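Local coordinates for chromosome-partitioning protein Spo0J (Thermus thermophilus HB27, PDB 1VZ0), which probably takes part in chromosome partitioning, binding the centromere-like site parS and stimulating the ATPase activity of its partner Soj, at residues 123-128 and 156-161; 119-124 and 163-168. All coordinates share one frame; numbering follows the deposited sequence.

Interaction 1: residues 123-128 and 156-161; sequences EARGYQ and RLLQLP
L158, in the turn after helix 148-156, pushes its isobutyl group against one side of helix 120-132 and meets A124, R125 and Q128 there. With chi1 at -62°, CG lies opposite the carbonyl carbon, and both methyls face the helix. The branch point packs against the small A124, CG to CB 3.9 Å, and the two methyls diverge from there, CD2 staying within 4.1 Å of A124 CB. CD1 goes to Q128 and sits squarely over the flat side-chain amide, 3.5 Å from its CD and almost equally far from OE1 and NE2. The Q128 chain is extended, with CG anti to the backbone N (chi1 -175°), and crosses the leucine at a slant. CD2 goes the other way, 4.0 Å from R125 CG, and also lies over one face of the guanidinium, near its rim. R125 continues past the leucine to S46 of the second subunit. An alanine in place of L158 would probably open a gap beside A124 CB and deprive the Q128 amide and the R125 chain of the methyls they lie against. The join ties the segment leaving the helix-turn-helix motif, assigned to 137-156, to the helix before it. No hydrogen bond crosses here: the contact rests on shape and apolar burial, while the polar ends of Q128 and R125 contribute flat surfaces.

Interaction 2: residues 119-124 and 163-168; sequences SPVEEA and EALEAL
S119 OG, at the N-cap just ahead of P120 and V121, is gripped by several partners at the start of helix 120-132. The amide N of E122 reaches it over 3.2 Å in a nearly straight bond, with 170° at the hydrogen. The V121 amide N adds a weak, bent bond to the same oxygen at 3.3 Å. A third hydrogen bond joins S119 OG to OE1 of E169, the last residue of helix 162-169, so the cap also tethers this helix start to the end of its neighbour. Both segments belong to the all-helical HTH domain of the ParB family, where helix 120-132 precedes the helix-turn-helix and helix 162-169 follows it. The short axes pass 10.3 Å apart at 124°, closer to antiparallel than to parallel. Beyond the cap the contact is apolar. V121 is its centre: with chi1 at 180° CG1 stands anti to the backbone N, which turns CG2 toward helix 162-169. There CG2 lies 3.8 Å from L168 CD1 and just as far from the backbone carbonyl O of L165, while L165 CD2 follows at 4.1 Å. The side chains of V121 and L168 slide past each other in opposite directions. The P120 ring offers its CG to the other branch of L168, 3.8 Å from CD2, while L168 CD1 touches both P120 CG and V121 CG2. The second subunit borders the same region: its E116 packs on P120 and L168, and its R39 NH1 and R79 NH1 make salt bridges with E122 OE1 and E166 OE1.

Going from the N terminus, helix 120-132 comes first and serves both contacts, with E123 and A124 common to the two. The chain then passes through helices 137-144 and 148-156, the helix-turn-helix pair, before returning. Interaction 1 closes this loop at the turn 156-161; interaction 2 closes a wider one, from the very start of helix 120-132 to helix 162-169, so the first loop nests within the second. Their centres are 8 Å apart and they touch directly: L157 O lies 3.3 Å from L165 CD2, and L157 CD1 meets P120 O. L165 also packs against R125 and L160, so this one residue of helix 162-169 meets both helix 120-132 and the turn.

Interaction 1: residues 123-128 and 156-161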
loop_
_atom_site.group_PDB
_atom_site.type_symbol
_atom_site.label_atom_id
_atom_site.label_comp_id
_atom_site.label_asym_id
_atom_site.label_seq_id
_atom_site.Cartn_x
_atom_site.Cartn_y
_atom_site.Cartn_z
ATOM N N GLU C 123 -1.391 -1.188 9.522
ATOM C CA GLU C 123 -2.533 -1.706 10.241
ATOM C C GLU C 123 -2.398 -1.293 11.703
ATOM O O GLU C 123 -3.339 -0.782 12.296
ATOM C CB GLU C 123 -2.581 -3.225 10.139
ATOM C CG GLU C 123 -3.811 -3.834 10.772
ATOM C CD GLU C 123 -3.722 -5.349 10.887
ATOM O OE1 GLU C 123 -4.657 -5.956 11.450
ATOM O OE2 GLU C 123 -2.716 -5.931 10.418
ATOM N N ALA C 124 -1.213 -1.520 12.270
ATOM C CA ALA C 124 -0.947 -1.177 13.658
ATOM C C ALA C 124 -1.064 0.328 13.916
ATOM O O ALA C 124 -1.646 0.733 14.912
ATOM C CB ALA C 124 0.439 -1.677 14.068
ATOM N N ARG C 125 -0.524 1.154 13.022
ATOM C CA ARG C 125 -0.598 2.603 13.209
ATOM C C ARG C 125 -2.050 3.075 13.209
ATOM O O ARG C 125 -2.411 4.010 13.937
ATOM C CB ARG C 125 0.188 3.345 12.116
ATOM C CG ARG C 125 1.685 3.083 12.122
ATOM C CD ARG C 125 2.393 3.899 11.042
ATOM N NE ARG C 125 3.783 3.486 10.890
ATOM C CZ ARG C 125 4.737 3.700 11.791
ATOM N NH1 ARG C 125 5.971 3.273 11.557
ATOM N NH2 ARG C 125 4.468 4.353 12.915
ATOM N N GLY C 126 -2.869 2.429 12.383
ATOM C CA GLY C 126 -4.276 2.775 12.307
ATOM C C GLY C 126 -4.974 2.479 13.621
ATOM O O GLY C 126 -5.679 3.328 14.163
ATOM N N TYR C 127 -4.773 1.274 14.144
ATOM C CA TYR C 127 -5.398 0.890 15.407
ATOM C C TYR C 127 -4.966 1.858 16.499
ATOM O O TYR C 127 -5.788 2.328 17.284
ATOM C CB TYR C 127 -4.988 -0.529 15.806
ATOM C CG TYR C 127 -5.469 -1.606 14.862
ATOM C CD1 TYR C 127 -4.952 -2.897 14.942
ATOM C CD2 TYR C 127 -6.432 -1.337 13.885
ATOM C CE1 TYR C 127 -5.371 -3.896 14.075
ATOM C CE2 TYR C 127 -6.864 -2.328 13.009
ATOM C CZ TYR C 127 -6.326 -3.603 13.107
ATOM O OH TYR C 127 -6.705 -4.576 12.214
ATOM N N GLN C 128 -3.677 2.167 16.542
ATOM C CA GLN C 128 -3.169 3.085 17.550
ATOM C C GLN C 128 -3.818 4.465 17.459
ATOM O O GLN C 128 -4.085 5.101 18.480
ATOM C CB GLN C 128 -1.655 3.234 17.438
ATOM C CG GLN C 128 -1.085 4.092 18.541
ATOM C CD GLN C 128 0.390 4.351 18.377
ATOM O OE1 GLN C 128 0.821 4.964 17.394
ATOM N NE2 GLN C 128 1.181 3.887 19.341
ATOM N N ARG C 156 1.604 -4.251 19.165
ATOM C CA ARG C 156 2.919 -4.618 19.686
ATOM C C ARG C 156 4.039 -4.306 18.694
ATOM O O ARG C 156 5.160 -4.001 19.097
ATOM C CB ARG C 156 2.958 -6.109 20.049
ATOM C CG ARG C 156 2.300 -6.435 21.378
ATOM C CD ARG C 156 2.128 -7.946 21.574
ATOM N NE ARG C 156 3.388 -8.692 21.543
ATOM C CZ ARG C 156 4.414 -8.480 22.365
ATOM N NH1 ARG C 156 5.513 -9.218 22.261
ATOM N NH2 ARG C 156 4.351 -7.523 23.287
ATOM N N LEU C 157 3.742 -4.390 17.401
ATOM C CA LEU C 157 4.758 -4.115 16.388
ATOM C C LEU C 157 5.346 -2.718 16.540
ATOM O O LEU C 157 6.511 -2.499 16.236
ATOM C CB LEU C 157 4.174 -4.252 14.972
ATOM C CG LEU C 157 3.724 -5.641 14.533
ATOM C CD1 LEU C 157 2.959 -5.532 13.230
ATOM C CD2 LEU C 157 4.937 -6.550 14.386
ATOM N N LEU C 158 4.534 -1.778 17.015
ATOM C CA LEU C 158 4.987 -0.404 17.168
ATOM C C LEU C 158 6.109 -0.168 18.172
ATOM O O LEU C 158 6.613 0.947 18.274
ATOM C CB LEU C 158 3.805 0.511 17.487
ATOM C CG LEU C 158 2.755 0.535 16.369
ATOM C CD1 LEU C 158 1.653 1.501 16.730
ATOM C CD2 LEU C 158 3.404 0.936 15.051
ATOM N N GLN C 159 6.513 -1.185 18.921
ATOM C CA GLN C 159 7.613 -0.961 19.836
ATOM C C GLN C 159 8.919 -1.422 19.217
ATOM O O GLN C 159 9.967 -1.400 19.860
ATOM C CB GLN C 159 7.359 -1.640 21.181
ATOM C CG GLN C 159 6.893 -3.058 21.129
ATOM C CD GLN C 159 6.292 -3.503 22.453
ATOM O OE1 GLN C 159 5.296 -2.940 22.909
ATOM N NE2 GLN C 159 6.897 -4.513 23.076
ATOM N N LEU C 160 8.857 -1.821 17.949
ATOM C CA LEU C 160 10.056 -2.267 17.243
ATOM C C LEU C 160 10.796 -1.046 16.692
ATOM O O LEU C 160 10.199 -0.004 16.442
ATOM C CB LEU C 160 9.692 -3.221 16.088
ATOM C CG LEU C 160 9.275 -4.670 16.408
ATOM C CD1 LEU C 160 8.865 -5.392 15.122
ATOM C CD2 LEU C 160 10.438 -5.418 17.058
ATOM N N PRO C 161 12.111 -1.148 16.528
ATOM C CA PRO C 161 12.838 0.007 15.991
ATOM C C PRO C 161 12.412 0.275 14.540
ATOM O O PRO C 161 12.039 -0.647 13.813
ATOM C CB PRO C 161 14.300 -0.416 16.111
ATOM C CG PRO C 161 14.235 -1.927 16.078
ATOM C CD PRO C 161 13.024 -2.240 16.901
#

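Interaction 2: residues 119-124 and 163-168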
loop_
_atom_site.group_PDB
_atom_site.type_symbol
_atom_site.label_atom_id
_atom_site.label_comp_id
_atom_site.label_asym_id
_atom_site.label_seq_id
_atom_site.Cartn_x
_atom_site.Cartn_y
_atom_site.Cartn_z
ATOM N N SER C 119 -0.365 -2.840 5.043
ATOM C CA SER C 119 0.800 -3.631 5.444
ATOM C C SER C 119 0.514 -3.829 6.934
ATOM O O SER C 119 -0.251 -3.060 7.518
ATOM C CB SER C 119 2.098 -2.844 5.277
ATOM O OG SER C 119 2.248 -1.874 6.295
ATOM N N PRO C 120 1.097 -4.855 7.571
ATOM C CA PRO C 120 0.775 -4.979 8.992
ATOM C C PRO C 120 1.238 -3.801 9.853
ATOM O O PRO C 120 0.706 -3.582 10.940
ATOM C CB PRO C 120 1.420 -6.312 9.381
ATOM C CG PRO C 120 2.518 -6.486 8.377
ATOM C CD PRO C 120 1.900 -5.998 7.103
ATOM N N VAL C 121 2.205 -3.027 9.368
ATOM C CA VAL C 121 2.689 -1.880 10.138
ATOM C C VAL C 121 1.652 -0.754 10.089
ATOM O O VAL C 121 1.340 -0.127 11.106
ATOM C CB VAL C 121 4.039 -1.351 9.594
ATOM C CG1 VAL C 121 4.506 -0.163 10.419
ATOM C CG2 VAL C 121 5.082 -2.453 9.638
ATOM N N GLU C 122 1.117 -0.504 8.901
ATOM C CA GLU C 122 0.106 0.528 8.736
ATOM C C GLU C 122 -1.130 0.113 9.508
ATOM O O GLU C 122 -1.834 0.950 10.073
ATOM C CB GLU C 122 -0.261 0.692 7.269
ATOM C CG GLU C 122 0.889 1.091 6.381
ATOM C CD GLU C 122 0.434 1.304 4.957
ATOM O OE1 GLU C 122 -0.187 2.355 4.684
ATOM O OE2 GLU C 122 0.681 0.415 4.115
ATOM N N GLU C 123 -1.391 -1.188 9.522
ATOM C CA GLU C 123 -2.533 -1.706 10.241
ATOM C C GLU C 123 -2.398 -1.293 11.703
ATOM O O GLU C 123 -3.339 -0.782 12.296
ATOM C CB GLU C 123 -2.581 -3.225 10.139
ATOM C CG GLU C 123 -3.811 -3.834 10.772
ATOM C CD GLU C 123 -3.722 -5.349 10.887
ATOM O OE1 GLU C 123 -4.657 -5.956 11.450
ATOM O OE2 GLU C 123 -2.716 -5.931 10.418
ATOM N N ALA C 124 -1.213 -1.520 12.270
ATOM C CA ALA C 124 -0.947 -1.177 13.658
ATOM C C ALA C 124 -1.064 0.328 13.916
ATOM O O ALA C 124 -1.646 0.733 14.912
ATOM C CB ALA C 124 0.439 -1.677 14.068
ATOM N N GLU C 163 13.901 0.735 11.666
ATOM C CA GLU C 163 14.475 -0.126 10.626
ATOM C C GLU C 163 13.855 -1.533 10.590
ATOM O O GLU C 163 13.766 -2.151 9.527
ATOM C CB GLU C 163 16.008 -0.214 10.753
ATOM C CG GLU C 163 16.537 -0.250 12.155
ATOM C CD GLU C 163 16.676 1.131 12.762
ATOM O OE1 GLU C 163 17.601 1.862 12.359
ATOM O OE2 GLU C 163 15.861 1.489 13.636
ATOM N N ALA C 164 13.408 -2.043 11.731
ATOM C CA ALA C 164 12.778 -3.359 11.732
ATOM C C ALA C 164 11.404 -3.229 11.065
ATOM O O ALA C 164 10.990 -4.103 10.309
ATOM C CB ALA C 164 12.626 -3.877 13.133
ATOM N N LEU C 165 10.699 -2.135 11.336
ATOM C CA LEU C 165 9.391 -1.935 10.719
ATOM C C LEU C 165 9.522 -1.720 9.203
ATOM O O LEU C 165 8.656 -2.145 8.440
ATOM C CB LEU C 165 8.656 -0.750 11.363
ATOM C CG LEU C 165 8.232 -0.880 12.833
ATOM C CD1 LEU C 165 7.553 0.406 13.283
ATOM C CD2 LEU C 165 7.282 -2.052 13.020
ATOM N N GLU C 166 10.606 -1.073 8.772
ATOM C CA GLU C 166 10.849 -0.838 7.347
ATOM C C GLU C 166 11.115 -2.154 6.624
ATOM O O GLU C 166 10.634 -2.371 5.504
ATOM C CB GLU C 166 12.055 0.089 7.139
ATOM C CG GLU C 166 11.711 1.546 7.228
ATOM C CD GLU C 166 10.751 1.970 6.131
ATOM O OE1 GLU C 166 9.796 2.711 6.431
ATOM O OE2 GLU C 166 10.957 1.570 4.971
ATOM N N ALA C 167 11.887 -3.019 7.268
ATOM C CA ALA C 167 12.229 -4.309 6.692
ATOM C C ALA C 167 10.960 -5.142 6.525
ATOM O O ALA C 167 10.840 -5.952 5.596
ATOM C CB ALA C 167 13.219 -5.021 7.585
ATOM N N LEU C 168 10.008 -4.921 7.424
ATOM C CA LEU C 168 8.749 -5.640 7.385
ATOM C C LEU C 168 7.944 -5.135 6.195
ATOM O O LEU C 168 7.400 -5.916 5.421
ATOM C CB LEU C 168 7.959 -5.402 8.671
ATOM C CG LEU C 168 7.070 -6.562 9.131
ATOM C CD1 LEU C 168 6.165 -6.075 10.239
ATOM C CD2 LEU C 168 6.246 -7.110 7.982
#